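Long-range contact in adenosine kinase (PDB 3UBO), which probably phosphorylates adenosine with ATP as phosphate donor, as a kinase of the pfkB (ribokinase-like) family that holds adenosine and ADP here: residues M206-R218 and L237-S249. Sequence-based numbering, arbitrary orientation.
With ADP (adenosine-5'-diphosphate), chain D.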
loop_
_atom_site.group_PDB
_atom_site.type_symbol
_atom_site.label_atom_id
_atom_site.label_comp_id
_atom_site.label_asym_id
_atom_site.label_seq_id
_atom_site.Cartn_x
_atom_site.Cartn_y
_atom_site.Cartn_z
HETATM N N MSE A 206 -30.412 -18.105 -8.583
HETATM C CA MSE A 206 -30.384 -17.943 -10.047
HETATM C C MSE A 206 -31.722 -18.352 -10.670
HETATM O O MSE A 206 -32.365 -17.589 -11.393
HETATM C CB MSE A 206 -29.307 -18.803 -10.693
HETATM C CG MSE A 206 -27.886 -18.390 -10.408
HETATM SE SE MSE A 206 -26.545 -19.872 -10.847
HETATM C CE MSE A 206 -26.345 -19.739 -12.809
ATOM N N ARG A 207 -32.132 -19.585 -10.408
ATOM C CA ARG A 207 -33.363 -20.099 -10.996
ATOM C C ARG A 207 -34.566 -19.187 -10.777
ATOM O O ARG A 207 -35.298 -18.923 -11.703
ATOM C CB ARG A 207 -33.585 -21.541 -10.552
ATOM C CG ARG A 207 -32.400 -22.369 -11.011
ATOM C CD ARG A 207 -32.457 -23.718 -10.432
ATOM N NE ARG A 207 -31.473 -24.591 -11.048
ATOM C CZ ARG A 207 -31.035 -25.688 -10.452
ATOM N NH1 ARG A 207 -31.515 -25.991 -9.230
ATOM N NH2 ARG A 207 -30.124 -26.455 -11.056
ATOM N N SER A 208 -34.737 -18.661 -9.580
ATOM C CA SER A 208 -35.760 -17.636 -9.362
ATOM C C SER A 208 -35.597 -16.354 -10.228
ATOM O O SER A 208 -36.403 -15.387 -10.104
ATOM C CB SER A 208 -35.807 -17.255 -7.887
ATOM O OG SER A 208 -34.518 -16.895 -7.438
ATOM N N GLY A 209 -34.551 -16.358 -11.077
ATOM C CA GLY A 209 -34.262 -15.254 -11.976
ATOM C C GLY A 209 -34.097 -13.969 -11.195
ATOM O O GLY A 209 -34.187 -12.852 -11.753
ATOM N N THR A 210 -33.885 -14.147 -9.878
ATOM C CA THR A 210 -33.377 -13.086 -8.985
ATOM C C THR A 210 -32.043 -12.464 -9.471
ATOM O O THR A 210 -31.921 -11.218 -9.497
ATOM C CB THR A 210 -33.143 -13.558 -7.557
ATOM O OG1 THR A 210 -34.372 -14.063 -7.019
ATOM C CG2 THR A 210 -32.694 -12.361 -6.725
ATOM N N VAL A 211 -31.077 -13.327 -9.844
ATOM C CA VAL A 211 -29.824 -12.953 -10.436
ATOM C C VAL A 211 -29.880 -13.324 -11.881
ATOM O O VAL A 211 -30.054 -14.510 -12.254
ATOM C CB VAL A 211 -28.602 -13.740 -9.844
ATOM C CG1 VAL A 211 -27.291 -13.357 -10.521
ATOM C CG2 VAL A 211 -28.477 -13.461 -8.384
ATOM N N ASP A 212 -29.652 -12.297 -12.684
ATOM C CA ASP A 212 -29.524 -12.409 -14.115
ATOM C C ASP A 212 -28.185 -13.041 -14.530
ATOM O O ASP A 212 -28.148 -14.194 -14.996
ATOM C CB ASP A 212 -29.674 -11.001 -14.719
ATOM C CG ASP A 212 -31.062 -10.480 -14.564
ATOM O OD1 ASP A 212 -31.959 -11.343 -14.745
ATOM O OD2 ASP A 212 -31.260 -9.255 -14.258
ATOM N N ILE A 213 -27.106 -12.262 -14.354
ATOM C CA ILE A 213 -25.727 -12.583 -14.811
ATOM C C ILE A 213 -24.803 -13.256 -13.752
ATOM O O ILE A 213 -24.766 -12.841 -12.565
ATOM C CB ILE A 213 -25.028 -11.296 -15.320
ATOM C CG1 ILE A 213 -25.920 -10.557 -16.329
ATOM C CG2 ILE A 213 -23.680 -11.625 -15.924
ATOM C CD1 ILE A 213 -25.693 -9.056 -16.398
ATOM N N VAL A 214 -24.070 -14.289 -14.173
ATOM C CA VAL A 214 -23.174 -15.013 -13.264
ATOM C C VAL A 214 -21.680 -14.988 -13.653
ATOM O O VAL A 214 -21.295 -15.617 -14.665
ATOM C CB VAL A 214 -23.644 -16.463 -13.124
ATOM C CG1 VAL A 214 -22.556 -17.351 -12.548
ATOM C CG2 VAL A 214 -24.865 -16.487 -12.272
ATOM N N PHE A 215 -20.826 -14.280 -12.891
ATOM C CA PHE A 215 -19.342 -14.400 -13.086
ATOM C C PHE A 215 -18.769 -15.442 -12.128
ATOM O O PHE A 215 -19.202 -15.515 -10.952
ATOM C CB PHE A 215 -18.598 -13.083 -12.856
ATOM C CG PHE A 215 -19.052 -11.952 -13.735
ATOM C CD1 PHE A 215 -18.250 -11.519 -14.779
ATOM C CD2 PHE A 215 -20.285 -11.294 -13.494
ATOM C CE1 PHE A 215 -18.638 -10.468 -15.578
ATOM C CE2 PHE A 215 -20.698 -10.245 -14.311
ATOM C CZ PHE A 215 -19.852 -9.845 -15.377
ATOM N N ALA A 216 -17.834 -16.241 -12.628
ATOM C CA ALA A 216 -17.185 -17.305 -11.879
ATOM C C ALA A 216 -15.795 -17.705 -12.488
ATOM O O ALA A 216 -15.479 -17.390 -13.669
ATOM C CB ALA A 216 -18.092 -18.498 -11.825
ATOM N N ASN A 217 -14.948 -18.391 -11.715
ATOM C CA ASN A 217 -13.746 -18.937 -12.342
ATOM C C ASN A 217 -14.046 -20.418 -12.577
ATOM O O ASN A 217 -15.108 -20.895 -12.186
ATOM C CB ASN A 217 -12.453 -18.642 -11.542
ATOM C CG ASN A 217 -12.483 -19.220 -10.122
ATOM O OD1 ASN A 217 -12.991 -20.319 -9.896
ATOM N ND2 ASN A 217 -11.911 -18.487 -9.168
ATOM N N ARG A 218 -13.145 -21.137 -13.219
ATOM C CA ARG A 218 -13.414 -22.505 -13.571
ATOM C C ARG A 218 -13.692 -23.393 -12.365
ATOM O O ARG A 218 -14.699 -24.068 -12.336
ATOM C CB ARG A 218 -12.278 -23.014 -14.397
ATOM C CG ARG A 218 -12.310 -24.458 -14.661
ATOM C CD ARG A 218 -10.974 -24.839 -15.305
ATOM N NE ARG A 218 -11.070 -26.089 -16.028
ATOM C CZ ARG A 218 -11.065 -26.169 -17.358
ATOM N NH1 ARG A 218 -10.964 -25.050 -18.102
ATOM N NH2 ARG A 218 -11.149 -27.370 -17.949
ATOM N N LEU A 237 -25.032 -24.132 -16.457
ATOM C CA LEU A 237 -24.865 -22.726 -16.122
ATOM C C LEU A 237 -25.614 -21.803 -17.080
ATOM O O LEU A 237 -26.102 -20.735 -16.678
ATOM C CB LEU A 237 -23.378 -22.396 -16.174
ATOM C CG LEU A 237 -23.039 -20.905 -16.123
ATOM C CD1 LEU A 237 -23.139 -20.481 -14.684
ATOM C CD2 LEU A 237 -21.678 -20.521 -16.702
ATOM N N ALA A 238 -25.658 -22.222 -18.354
ATOM C CA ALA A 238 -26.482 -21.602 -19.409
ATOM C C ALA A 238 -27.990 -21.683 -19.166
ATOM O O ALA A 238 -28.688 -20.744 -19.492
ATOM C CB ALA A 238 -26.169 -22.204 -20.743
ATOM N N ARG A 239 -28.452 -22.816 -18.616
ATOM C CA ARG A 239 -29.843 -23.075 -18.236
ATOM C C ARG A 239 -30.354 -22.210 -17.086
ATOM O O ARG A 239 -31.600 -21.981 -16.967
ATOM C CB ARG A 239 -30.047 -24.535 -17.778
ATOM C CG ARG A 239 -29.565 -25.604 -18.711
ATOM C CD ARG A 239 -30.187 -26.970 -18.383
ATOM N NE ARG A 239 -29.687 -27.995 -19.314
ATOM C CZ ARG A 239 -29.746 -29.319 -19.115
ATOM N NH1 ARG A 239 -30.302 -29.817 -18.004
ATOM N NH2 ARG A 239 -29.242 -30.148 -20.038
ATOM N N ASP A 240 -29.439 -21.778 -16.203
ATOM C CA ASP A 240 -29.903 -21.221 -14.923
ATOM C C ASP A 240 -29.832 -19.687 -14.822
ATOM O O ASP A 240 -30.456 -19.071 -13.909
ATOM C CB ASP A 240 -29.221 -21.930 -13.754
ATOM C CG ASP A 240 -29.400 -23.440 -13.807
ATOM O OD1 ASP A 240 -30.159 -23.919 -14.680
ATOM O OD2 ASP A 240 -28.785 -24.158 -12.976
ATOM N N CYS A 241 -29.091 -19.087 -15.773
ATOM C CA CYS A 241 -29.038 -17.622 -15.944
ATOM C C CYS A 241 -29.106 -17.158 -17.419
ATOM O O CYS A 241 -28.896 -17.943 -18.346
ATOM C CB CYS A 241 -27.804 -17.039 -15.238
ATOM S SG CYS A 241 -26.256 -17.778 -15.818
ATOM N N LYS A 242 -29.378 -15.873 -17.631
ATOM C CA LYS A 242 -29.446 -15.309 -18.985
ATOM C C LYS A 242 -28.075 -15.376 -19.627
ATOM O O LYS A 242 -27.902 -15.850 -20.769
ATOM C CB LYS A 242 -29.961 -13.857 -18.958
ATOM C CG LYS A 242 -31.421 -13.798 -18.488
ATOM C CD LYS A 242 -32.044 -12.383 -18.389
ATOM C CE LYS A 242 -33.236 -12.398 -17.388
ATOM N NZ LYS A 242 -33.936 -11.056 -17.363
ATOM N N LEU A 243 -27.104 -14.910 -18.831
ATOM C CA LEU A 243 -25.730 -14.609 -19.221
ATOM C C LEU A 243 -24.772 -15.079 -18.096
ATOM O O LEU A 243 -25.057 -14.918 -16.890
ATOM C CB LEU A 243 -25.604 -13.091 -19.457
ATOM C CG LEU A 243 -24.288 -12.627 -20.068
ATOM C CD1 LEU A 243 -23.916 -13.619 -21.159
ATOM C CD2 LEU A 243 -24.351 -11.167 -20.575
ATOM N N ALA A 244 -23.644 -15.655 -18.493
ATOM C CA ALA A 244 -22.661 -16.171 -17.544
ATOM C C ALA A 244 -21.171 -16.213 -18.078
ATOM O O ALA A 244 -20.785 -17.072 -18.875
ATOM C CB ALA A 244 -23.108 -17.529 -17.064
ATOM N N ALA A 245 -20.357 -15.272 -17.600
ATOM C CA ALA A 245 -18.925 -15.202 -17.873
ATOM C C ALA A 245 -18.047 -16.085 -16.931
ATOM O O ALA A 245 -18.213 -16.044 -15.705
ATOM C CB ALA A 245 -18.480 -13.736 -17.821
ATOM N N VAL A 246 -17.118 -16.862 -17.509
ATOM C CA VAL A 246 -16.250 -17.727 -16.718
ATOM C C VAL A 246 -14.746 -17.479 -16.937
ATOM O O VAL A 246 -14.217 -17.732 -18.024
ATOM C CB VAL A 246 -16.607 -19.189 -16.967
ATOM C CG1 VAL A 246 -15.579 -20.110 -16.359
ATOM C CG2 VAL A 246 -17.962 -19.446 -16.398
ATOM N N THR A 247 -14.036 -17.002 -15.910
ATOM C CA THR A 247 -12.593 -16.769 -16.048
ATOM C C THR A 247 -11.762 -18.063 -16.073
ATOM O O THR A 247 -11.981 -18.995 -15.320
ATOM C CB THR A 247 -12.064 -15.729 -15.013
ATOM O OG1 THR A 247 -12.339 -16.187 -13.682
ATOM C CG2 THR A 247 -12.684 -14.336 -15.223
ATOM N N LEU A 248 -10.800 -18.095 -16.988
ATOM C CA LEU A 248 -9.911 -19.258 -17.218
ATOM C C LEU A 248 -8.440 -18.912 -16.972
ATOM O O LEU A 248 -7.558 -19.370 -17.692
ATOM C CB LEU A 248 -10.049 -19.760 -18.652
ATOM C CG LEU A 248 -11.422 -20.219 -19.169
ATOM C CD1 LEU A 248 -11.459 -20.277 -20.729
ATOM C CD2 LEU A 248 -11.868 -21.539 -18.486
ATOM N N SER A 249 -8.180 -18.107 -15.951
ATOM C CA SER A 249 -6.843 -17.651 -15.662
ATOM C C SER A 249 -6.173 -17.180 -16.950
ATOM O O SER A 249 -6.603 -16.173 -17.523
ATOM C CB SER A 249 -6.010 -18.754 -15.019
ATOM O OG SER A 249 -6.791 -19.697 -14.331
HETATM P PB ADP D . -9.688 -15.866 -10.192
HETATM O O1B ADP D . -9.503 -17.009 -9.003
HETATM O O2B ADP D . -11.226 -15.227 -10.392
HETATM O O3B ADP D . -8.743 -14.736 -9.990
HETATM P PA ADP D . -8.746 -16.792 -12.991
HETATM O O1A ADP D . -7.631 -18.004 -12.948
HETATM O O2A ADP D . -9.817 -17.145 -13.923
HETATM O O3A ADP D . -9.242 -16.950 -11.385
HETATM O "O5'" ADP D . -8.173 -15.283 -13.458
HETATM C "C5'" ADP D . -9.079 -14.195 -13.595
HETATM C "C4'" ADP D . -8.724 -13.269 -14.805
HETATM O "O4'" ADP D . -7.471 -12.439 -14.717
HETATM C "C3'" ADP D . -8.515 -13.971 -16.250
HETATM O "O3'" ADP D . -9.626 -14.508 -16.945
HETATM C "C2'" ADP D . -7.478 -13.119 -16.971
HETATM O "O2'" ADP D . -7.875 -12.050 -17.841
HETATM C "C1'" ADP D . -6.594 -12.788 -15.802
HETATM N N9 ADP D . -5.582 -13.842 -15.481
HETATM C C8 ADP D . -5.608 -14.785 -14.477
HETATM N N7 ADP D . -4.403 -15.603 -14.542
HETATM C C5 ADP D . -3.634 -15.143 -15.650
HETATM C C6 ADP D . -2.325 -15.559 -16.191
HETATM N N6 ADP D . -1.563 -16.635 -15.529
HETATM N N1 ADP D . -1.806 -14.902 -17.263
HETATM C C2 ADP D . -2.491 -13.827 -17.856
HETATM N N3 ADP D . -3.779 -13.416 -17.353
HETATM C C4 ADP D . -4.319 -14.066 -16.246
#
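With CG anti to its carbonyl carbon (chi1 -60°) and the chain extended to NE, R207 runs alongside D240, whose chi1 of -55° brings the carboxylate beside the guanidinium, the two planes 75° apart. NH2 of R207 meets OD2 of D240 at 3.3 Å in a salt bridge, from above the carboxylate plane. This ties the end of helix 199-207 to helix 230-240, which leads toward strand 246-247, the parallel partner of strand 213-217 at the edge of the central sheet of the ribokinase-like fold. Y225 also bonds OD2 of D240; an asparagine here would probably leave the R207 guanidinium without its countercharge. Beside this pair the flexible selenomethionine M206 bends at chi3 and packs CE 3.6 Å from SG of C241, while CD1 of L237 fills in against CG1 of V214. Between the backbones, L243 O accepts V214 N (3.0 Å) and A245 O accepts A216 N. Small A245 suits its place beside F215, CB of A245 lying 3.8 Å from CD1 of F215. At the strands' C-terminal ends the pairing opens into the ADP site: N217 caps the following helix and T247 is part of the pocket. A216 O takes T247 N at 2.7 Å, and ND2 of N217 makes a weak bond of 2.8 Å to O1B of ADP.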